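Local coordinates for divalent-cation tolerance protein CutA (Thermotoga maritima, PDB 1O5J) that is probably involved in resistance toward heavy metals and forms a homotrimer of the CutA family, at residues Glu76-Leu81 with Ile92-Val97. Numbering follows the deposited sequence.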
# COMPACT_ATOMS: atom_id res chain seq x y z
N GLU A 76 0.21 20.61 6.73
CA GLU A 76 -1.19 20.98 6.83
C GLU A 76 -2.05 19.71 6.87
O GLU A 76 -2.98 19.63 7.66
CB GLU A 76 -1.62 21.85 5.65
CG GLU A 76 -1.04 23.23 5.61
CD GLU A 76 -1.35 23.92 4.29
OE1 GLU A 76 -0.58 23.72 3.31
OE2 GLU A 76 -2.34 24.67 4.24
N LEU A 77 -1.72 18.72 6.04
CA LEU A 77 -2.43 17.47 6.01
C LEU A 77 -2.38 16.70 7.32
O LEU A 77 -3.41 16.23 7.80
CB LEU A 77 -1.95 16.58 4.84
CG LEU A 77 -2.51 15.16 4.71
CD1 LEU A 77 -3.98 15.18 4.62
CD2 LEU A 77 -1.95 14.45 3.47
N TYR A 78 -1.18 16.52 7.87
CA TYR A 78 -1.04 15.89 9.20
C TYR A 78 -1.86 16.64 10.27
O TYR A 78 -2.55 16.02 11.09
CB TYR A 78 0.44 15.84 9.64
CG TYR A 78 1.17 14.60 9.19
CD1 TYR A 78 1.42 14.36 7.84
CD2 TYR A 78 1.63 13.65 10.13
CE1 TYR A 78 2.12 13.20 7.43
CE2 TYR A 78 2.35 12.53 9.73
CZ TYR A 78 2.56 12.29 8.39
OH TYR A 78 3.25 11.19 8.04
N GLU A 79 -1.75 17.96 10.29
CA GLU A 79 -2.43 18.73 11.32
C GLU A 79 -3.95 18.66 11.13
O GLU A 79 -4.66 18.50 12.08
CB GLU A 79 -1.86 20.15 11.50
CG GLU A 79 -2.03 21.10 10.34
CD GLU A 79 -1.30 22.43 10.55
OE1 GLU A 79 -0.39 22.49 11.41
OE2 GLU A 79 -1.64 23.41 9.85
N GLU A 80 -4.44 18.65 9.89
CA GLU A 80 -5.89 18.49 9.64
C GLU A 80 -6.39 17.07 9.95
O GLU A 80 -7.44 16.90 10.56
CB GLU A 80 -6.22 18.81 8.18
CG GLU A 80 -7.70 18.90 7.88
CD GLU A 80 -8.34 20.19 8.39
OE1 GLU A 80 -7.59 21.10 8.75
OE2 GLU A 80 -9.58 20.29 8.42
N LEU A 81 -5.67 16.05 9.53
CA LEU A 81 -6.04 14.68 9.89
C LEU A 81 -6.04 14.51 11.39
O LEU A 81 -6.89 13.84 11.92
CB LEU A 81 -5.05 13.66 9.34
CG LEU A 81 -5.40 13.00 8.04
CD1 LEU A 81 -4.22 12.11 7.66
CD2 LEU A 81 -6.72 12.21 8.19
N ILE A 92 -0.86 7.70 11.33
CA ILE A 92 -0.64 8.61 10.20
C ILE A 92 0.85 8.53 9.90
O ILE A 92 1.68 8.79 10.79
CB ILE A 92 -1.04 10.05 10.53
CG1 ILE A 92 -2.44 10.15 11.11
CG2 ILE A 92 -0.93 10.93 9.28
CD1 ILE A 92 -2.84 11.56 11.48
N PHE A 93 1.19 8.13 8.67
CA PHE A 93 2.57 8.05 8.23
C PHE A 93 2.65 8.23 6.71
O PHE A 93 1.64 8.08 5.98
CB PHE A 93 3.25 6.75 8.69
CG PHE A 93 2.59 5.50 8.16
CD1 PHE A 93 2.94 4.99 6.91
CD2 PHE A 93 1.66 4.82 8.93
CE1 PHE A 93 2.37 3.84 6.42
CE2 PHE A 93 1.06 3.67 8.42
CZ PHE A 93 1.42 3.18 7.16
N THR A 94 3.84 8.56 6.25
CA THR A 94 4.12 8.96 4.87
C THR A 94 5.01 7.92 4.21
O THR A 94 6.08 7.60 4.75
CB THR A 94 4.89 10.31 4.92
OG1 THR A 94 4.04 11.31 5.44
CG2 THR A 94 5.29 10.84 3.51
N LEU A 95 4.60 7.39 3.05
CA LEU A 95 5.52 6.55 2.22
C LEU A 95 6.26 7.39 1.20
O LEU A 95 5.73 8.35 0.67
CB LEU A 95 4.77 5.40 1.54
CG LEU A 95 4.01 4.48 2.50
CD1 LEU A 95 3.04 3.57 1.80
CD2 LEU A 95 4.99 3.64 3.30
N LYS A 96 7.50 6.99 0.93
CA LYS A 96 8.31 7.62 -0.07
C LYS A 96 7.96 7.16 -1.46
O LYS A 96 8.12 5.98 -1.77
CB LYS A 96 9.78 7.24 0.16
CG LYS A 96 10.73 7.68 -0.97
CD LYS A 96 11.65 8.82 -0.54
CE LYS A 96 12.82 8.32 0.33
NZ LYS A 96 14.17 8.17 -0.36
N VAL A 97 7.60 8.12 -2.30
CA VAL A 97 7.41 7.93 -3.74
C VAL A 97 8.70 8.29 -4.54
O VAL A 97 9.27 9.36 -4.38
CB VAL A 97 6.27 8.84 -4.24
CG1 VAL A 97 6.01 8.64 -5.77
CG2 VAL A 97 4.99 8.64 -3.41
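On Ile92 the CG1 branch lies beside the backbone N and opposite the carbonyl carbon, which turns the CG2 methyl onto the Tyr78 ring; on Tyr78, chi1 (-88°) sends the ring toward the strand and chi2 sets the turn of its plane, presenting a face to that methyl. This is helix-on-sheet packing in the ferredoxin-like CutA fold: helix 74-84 lies against strand 92-100, outermost in the chain's own four-stranded antiparallel sheet. The local axes approach to 10.0 Å and run roughly antiparallel, at 154°. A CH-pi contact is supported by Ile92 CG2 standing 3.8 Å from the centroid of the Tyr78 ring, only 16° off the ring normal. The other branch of Ile92 reaches toward the next helical turn, where CD1 meets Leu81 CB at 3.7 Å. Around this apolar contact, Ile92 also touches Val16 and Ser18 of the adjacent strand 13-20, and Leu81 touches Ile29 of helix 23-35 and Phe67 of strand 56-70. Phe93 to Leu95 pair antiparallel with a strand of a second subunit, whose Val100 packs on Tyr78, so the ring lies close to the trimer interface. Thr94 OG1 is gripped by two hydrogen bonds, one with Glu74 OE2 at the start of the same helix and one from Tyr78 OH, at 2.7 Å, with OG1 at the ring edge and in its plane.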